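Long-range contacts in adhesin (Streptococcus sanguinis SK1 = NCTC 7863, PDB 6VT2), which probably mediates bacterial adhesion by binding sialylated host glycans through tandem Siglec-like modules of a serine-rich repeat surface protein: residues D199-A204 with Y229-K234; I235-F240 with R302-S307. All coordinates share one frame; numbering follows the deposited sequence. Where two conformers were deposited one is given.

Contact 1 of 2, residues D199-A204 with Y229-K234; sequences DTDRVA and YDNSGK. With CA (calcium ion), chain J.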
loop_
_atom_site.group_PDB
_atom_site.type_symbol
_atom_site.label_atom_id
_atom_site.label_comp_id
_atom_site.label_asym_id
_atom_site.label_seq_id
_atom_site.Cartn_x
_atom_site.Cartn_y
_atom_site.Cartn_z
ATOM N N ASP A 199 10.887 8.378 15.412
ATOM C CA ASP A 199 12.311 8.791 15.343
ATOM C C ASP A 199 12.276 10.187 14.720
ATOM O O ASP A 199 11.298 10.605 14.126
ATOM C CB ASP A 199 13.283 7.818 14.628
ATOM C CG ASP A 199 14.775 7.990 14.980
ATOM O OD1 ASP A 199 15.065 8.867 15.880
ATOM O OD2 ASP A 199 15.586 7.528 14.289
ATOM N N THR A 200 13.371 10.875 14.904
ATOM C CA THR A 200 13.540 12.192 14.325
ATOM C C THR A 200 13.688 12.069 12.830
ATOM O O THR A 200 14.464 11.231 12.361
ATOM C CB THR A 200 14.784 12.853 14.871
ATOM O OG1 THR A 200 14.829 12.641 16.283
ATOM C CG2 THR A 200 14.734 14.355 14.591
ATOM N N ASP A 201 12.951 12.900 12.094
ATOM C CA ASP A 201 13.178 13.014 10.655
ATOM C C ASP A 201 14.366 13.927 10.475
ATOM O O ASP A 201 14.281 15.112 10.799
ATOM C CB ASP A 201 11.973 13.558 9.910
ATOM C CG ASP A 201 12.047 13.329 8.395
ATOM O OD1 ASP A 201 13.157 13.179 7.859
ATOM O OD2 ASP A 201 10.940 13.259 7.822
ATOM N N ARG A 202 15.435 13.373 9.942
ATOM C CA ARG A 202 16.666 14.090 9.672
ATOM C C ARG A 202 17.073 14.061 8.213
ATOM O O ARG A 202 18.208 14.438 7.879
ATOM C CB ARG A 202 17.816 13.504 10.501
ATOM C CG ARG A 202 17.549 13.489 11.964
ATOM C CD ARG A 202 18.749 12.832 12.705
ATOM N NE ARG A 202 18.871 11.411 12.391
ATOM C CZ ARG A 202 19.901 10.847 11.758
ATOM N NH1 ARG A 202 20.928 11.575 11.321
ATOM N NH2 ARG A 202 19.890 9.546 11.534
ATOM N N VAL A 203 16.203 13.611 7.336
ATOM C CA VAL A 203 16.534 13.454 5.925
ATOM C C VAL A 203 15.505 14.213 5.116
ATOM O O VAL A 203 14.307 13.949 5.236
ATOM C CB VAL A 203 16.551 11.974 5.532
ATOM C CG1 VAL A 203 17.089 11.873 4.090
ATOM C CG2 VAL A 203 17.452 11.202 6.484
ATOM N N ALA A 204 15.970 15.145 4.294
ATOM C CA ALA A 204 15.082 15.846 3.396
ATOM C C ALA A 204 14.610 14.949 2.259
ATOM O O ALA A 204 15.197 13.909 1.967
ATOM C CB ALA A 204 15.769 17.065 2.796
ATOM N N TYR A 229 10.625 11.230 -3.341
ATOM C CA TYR A 229 10.212 10.431 -2.198
ATOM C C TYR A 229 10.865 10.994 -0.953
ATOM O O TYR A 229 11.731 11.856 -0.995
ATOM C CB TYR A 229 10.577 8.962 -2.364
ATOM C CG TYR A 229 12.029 8.655 -2.303
ATOM C CD1 TYR A 229 12.636 8.356 -1.095
ATOM C CD2 TYR A 229 12.802 8.614 -3.467
ATOM C CE1 TYR A 229 13.975 8.016 -1.069
ATOM C CE2 TYR A 229 14.122 8.294 -3.435
ATOM C CZ TYR A 229 14.706 8.001 -2.243
ATOM O OH TYR A 229 16.053 7.712 -2.240
ATOM N N ASP A 230 10.356 10.579 0.163
ATOM C CA ASP A 230 10.964 10.987 1.439
ATOM C C ASP A 230 11.075 9.735 2.295
ATOM O O ASP A 230 10.221 8.891 2.176
ATOM C CB ASP A 230 10.133 12.071 2.112
ATOM C CG ASP A 230 10.800 12.680 3.314
ATOM O OD1 ASP A 230 11.830 13.178 3.162
ATOM O OD2 ASP A 230 10.230 12.504 4.363
ATOM N N ASN A 231 11.982 9.714 3.265
ATOM C CA ASN A 231 12.123 8.587 4.219
ATOM C C ASN A 231 10.847 8.432 5.079
ATOM O O ASN A 231 10.546 7.356 5.448
ATOM C CB ASN A 231 13.367 8.754 5.091
ATOM C CG ASN A 231 13.284 9.935 6.014
ATOM O OD1 ASN A 231 12.670 10.876 5.684
ATOM N ND2 ASN A 231 13.852 9.864 7.193
ATOM N N SER A 232 10.073 9.494 5.306
ATOM C CA SER A 232 8.792 9.421 6.045
ATOM C C SER A 232 7.677 8.854 5.167
ATOM O O SER A 232 6.631 8.583 5.681
ATOM C CB SER A 232 8.361 10.739 6.528
ATOM O OG SER A 232 8.042 11.556 5.424
ATOM N N GLY A 233 7.879 8.836 3.849
ATOM C CA GLY A 233 6.857 8.451 2.929
ATOM C C GLY A 233 5.901 9.557 2.583
ATOM O O GLY A 233 4.925 9.285 1.857
ATOM N N LYS A 234 6.161 10.794 3.048
ATOM C CA LYS A 234 5.242 11.897 2.844
ATOM C C LYS A 234 5.997 13.150 2.432
ATOM O O LYS A 234 6.959 13.558 3.095
ATOM C CB LYS A 234 4.433 12.150 4.112
ATOM C CG LYS A 234 3.643 13.402 4.124
ATOM C CD LYS A 234 2.584 13.432 3.006
ATOM C CE LYS A 234 1.719 14.664 3.148
ATOM N NZ LYS A 234 0.926 14.940 1.938
HETATM CA CA CA J . 12.211 13.227 5.645
HETATM O O HOH W 1 14.190 11.260 2.268
#

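Contact 2 of 2, residues I235-F240 with R302-S307; sequences ITNVNF and RATDAS. With CA (calcium ion), chain J.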
loop_
_atom_site.group_PDB
_atom_site.type_symbol
_atom_site.label_atom_id
_atom_site.label_comp_id
_atom_site.label_asym_id
_atom_site.label_seq_id
_atom_site.Cartn_x
_atom_site.Cartn_y
_atom_site.Cartn_z
ATOM N N ILE A 235 5.563 13.744 1.333
ATOM C CA ILE A 235 5.984 15.077 0.931
ATOM C C ILE A 235 4.781 15.987 0.959
ATOM O O ILE A 235 3.686 15.619 0.505
ATOM C CB ILE A 235 6.648 15.024 -0.463
ATOM C CG1 ILE A 235 7.977 14.272 -0.311
ATOM C CG2 ILE A 235 6.754 16.367 -1.077
ATOM C CD1 ILE A 235 8.610 13.994 -1.678
ATOM N N THR A 236 5.005 17.178 1.499
ATOM C CA THR A 236 3.970 18.183 1.633
ATOM C C THR A 236 4.074 19.274 0.595
ATOM O O THR A 236 3.070 19.938 0.339
ATOM C CB THR A 236 3.990 18.836 3.013
ATOM O OG1 THR A 236 5.218 19.537 3.250
ATOM C CG2 THR A 236 3.803 17.744 4.060
ATOM N N ASN A 237 5.240 19.496 -0.019
ATOM C CA ASN A 237 5.349 20.592 -0.960
ATOM C C ASN A 237 6.449 20.277 -1.934
ATOM O O ASN A 237 7.495 19.791 -1.509
ATOM C CB ASN A 237 5.657 21.898 -0.247
ATOM C CG ASN A 237 5.882 23.030 -1.202
ATOM O OD1 ASN A 237 7.017 23.319 -1.586
ATOM N ND2 ASN A 237 4.806 23.664 -1.614
ATOM N N VAL A 238 6.226 20.629 -3.211
ATOM C CA VAL A 238 7.235 20.638 -4.265
ATOM C C VAL A 238 7.289 22.049 -4.805
ATOM O O VAL A 238 6.248 22.627 -5.163
ATOM C CB VAL A 238 6.909 19.617 -5.357
ATOM C CG1 VAL A 238 7.872 19.756 -6.515
ATOM C CG2 VAL A 238 6.876 18.244 -4.781
ATOM N N ASN A 239 8.480 22.620 -4.807
ATOM C CA ASN A 239 8.647 24.037 -5.068
ATOM C C ASN A 239 9.657 24.236 -6.181
ATOM O O ASN A 239 10.846 23.962 -6.012
ATOM C CB ASN A 239 9.141 24.746 -3.819
ATOM C CG ASN A 239 9.240 26.237 -3.994
ATOM O OD1 ASN A 239 8.827 26.789 -5.018
ATOM N ND2 ASN A 239 9.760 26.927 -2.958
ATOM N N PHE A 240 9.169 24.706 -7.326
ATOM C CA PHE A 240 9.992 25.010 -8.495
ATOM C C PHE A 240 10.434 26.452 -8.518
ATOM O O PHE A 240 11.160 26.849 -9.420
ATOM C CB PHE A 240 9.220 24.701 -9.795
ATOM C CG PHE A 240 8.910 23.274 -9.977
ATOM C CD1 PHE A 240 9.796 22.449 -10.600
ATOM C CD2 PHE A 240 7.720 22.746 -9.503
ATOM C CE1 PHE A 240 9.555 21.174 -10.793
ATOM C CE2 PHE A 240 7.434 21.441 -9.625
ATOM C CZ PHE A 240 8.337 20.601 -10.291
ATOM N N ARG A 302 12.799 22.004 -5.248
ATOM C CA ARG A 302 12.944 21.586 -3.861
ATOM C C ARG A 302 11.668 20.873 -3.407
ATOM O O ARG A 302 10.577 21.103 -3.944
ATOM C CB ARG A 302 13.132 22.784 -2.951
ATOM C CG ARG A 302 14.324 23.614 -3.206
ATOM C CD ARG A 302 14.288 24.893 -2.339
ATOM N NE ARG A 302 15.457 25.736 -2.587
ATOM C CZ ARG A 302 16.586 25.653 -1.878
ATOM N NH1 ARG A 302 16.682 24.772 -0.871
ATOM N NH2 ARG A 302 17.579 26.442 -2.154
ATOM N N ALA A 303 11.777 19.991 -2.432
ATOM C CA ALA A 303 10.611 19.302 -1.890
ATOM C C ALA A 303 10.759 19.335 -0.373
ATOM O O ALA A 303 11.867 19.290 0.156
ATOM C CB ALA A 303 10.459 17.884 -2.406
ATOM N N THR A 304 9.627 19.460 0.302
ATOM C CA THR A 304 9.588 19.558 1.747
ATOM C C THR A 304 8.733 18.437 2.312
ATOM O O THR A 304 7.697 18.094 1.744
ATOM C CB THR A 304 9.002 20.907 2.136
ATOM O OG1 THR A 304 9.795 21.958 1.636
ATOM C CG2 THR A 304 8.977 21.061 3.690
ATOM N N ASP A 305 9.186 17.828 3.414
ATOM C CA ASP A 305 8.414 16.777 4.064
ATOM C C ASP A 305 7.559 17.401 5.167
ATOM O O ASP A 305 7.586 18.610 5.396
ATOM C CB ASP A 305 9.338 15.644 4.537
ATOM C CG ASP A 305 10.310 16.053 5.647
ATOM O OD1 ASP A 305 9.998 17.003 6.394
ATOM O OD2 ASP A 305 11.369 15.435 5.675
ATOM N N ALA A 306 6.767 16.561 5.844
ATOM C CA ALA A 306 5.796 17.099 6.792
ATOM C C ALA A 306 6.467 17.617 8.052
ATOM O O ALA A 306 5.845 18.391 8.792
ATOM C CB ALA A 306 4.781 16.046 7.150
ATOM N N SER A 307 7.717 17.220 8.305
ATOM C CA SER A 307 8.471 17.742 9.439
ATOM C C SER A 307 9.092 19.094 9.152
ATOM O O SER A 307 9.709 19.670 10.041
ATOM C CB SER A 307 9.579 16.771 9.841
ATOM O OG SER A 307 9.048 15.570 10.295
HETATM CA CA CA J . 12.211 13.227 5.645
HETATM O O HOH W 2 5.838 20.616 6.025
HETATM O O HOH W 3 9.690 22.562 -1.009
#

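Contact 1 of 2, residues D199-A204 with Y229-K234
Asp201 and Asp230 approach from opposite directions and clasp the same calcium ion, each with both oxygens of its carboxylate. The two carboxylate planes are turned only 31° apart, and Asp201 OD2 and Asp230 OD2 come within 3.6 Å across the metal site, an approach that the shared positive ion probably makes tolerable. Val203 supplies its backbone O at 2.2 Å from the calcium, and Asn231 adds OD1, its amide turned 62° from the carboxylate of Asp201. Asn231 CG sits between its own backbone N and carbonyl carbon (chi1 66°), which swings the amide oxygen to the metal, while ND2 makes a weak bond to Asp201 OD1. Six ligand atoms thus come from these two segments, and Asp305 OD2 completes the set.

A second shell keeps the carboxylates in position. The backbone N of Val203 meets Asp201 OD1 at 3.1 Å, closing an Asx turn. Asp230 OD2 accepts twice from Ser232: OG arrives on the anti lone pair at 2.6 Å, whereas the backbone N comes from above the carboxylate plane and closes another Asx turn. Those bonds probably stiffen the type I beta turn from Asp230 to Gly233, whose own bond runs from Gly233 N to Asp230 O.

Away from the ion the packing is looser. The exposed side chain of Val203 merely lies against the Asn231 amide, its CB 3.8 Å from ND2, and a water bridges Ala204 O to the backbone N of Asn231. Residues 199-204 run out of strand 198-200 of the Rib-like module into the next Siglec-like module, while residues 229-234 begin on the last residue of strand 222-229 and enter the following loop, so the arrangement is a calcium site at an interdomain junction.

Contact 2 of 2, residues I235-F240 with R302-S307
Strands 235-239 and 302-305 run antiparallel, their short axes 159° apart and 4.6 Å from each other at closest approach, and a classic beta bulge interrupts their ladder where Thr236 and Asn237 both face Thr304. At the bulge Thr304 O takes the backbone N of Thr236 in its carbonyl plane at 2.9 Å, while the backbone N of Asn237 makes a weak bond to the same oxygen. Regular pairing resumes beyond it: Thr304 N donates to Asn237 O, and Asn239 and Arg302 exchange two backbone bonds.

The side chains sort onto two faces. Val238 and Ala303 share the one that packs against Phe228 of strand 222-229, with Val238 CG2 lying 4.3 Å from Ala303 CB. Ile235 joins this apolar group: CG2, anti to the backbone N, reaches Ala303 CB at 4.2 Å. On the other face stand Asn237, Asn239, Arg302 and Thr304. There a water connects Asn237 OD1 to Thr304 OG1, which also bonds to Thr310 OG1, while Asn239 OD1 turns back to the backbone N of Ala241. The long Arg302 side chain stays extended from CG to NE and leads away from the neighbouring strand.

At the bulge itself, the Thr236 side chain lies against Ala306, in the chain that follows strand 296-305. Its CG2 presses on Ala306 CA at 3.4 Å, tighter than ordinary van der Waals contact, and a second water links its OG1 with Asp305 O. Asp305 itself points away from the partner strand. With CG between its backbone N and carbonyl carbon (chi1 66°), the carboxylate divides its work: OD1 accepts from the backbone N of Leu309, and OD2 binds the calcium ion at 2.4 Å.

In the fold
Both segments of contact 1 precede those of contact 2 in the chain, and the centres of the contacts lie 11 Å apart. Residues 229-234 run directly into residues 235-240, so the connection that carries one side of contact 1 leads straight into the strand used by contact 2. Strands 222-229 and 235-239 belong to different sheets of the second Siglec-like module; strand 235-239 is an outermost strand of its sheet within the chain and pairs with 296-305. The calcium ion joins the two contacts, since Asp305 of contact 2 adds its ligand to those of contact 1. The metal thus ties the sheet pairing to the segment entering from the preceding Rib-like module, an arrangement that probably limits movement between the modules in this elongated adhesin.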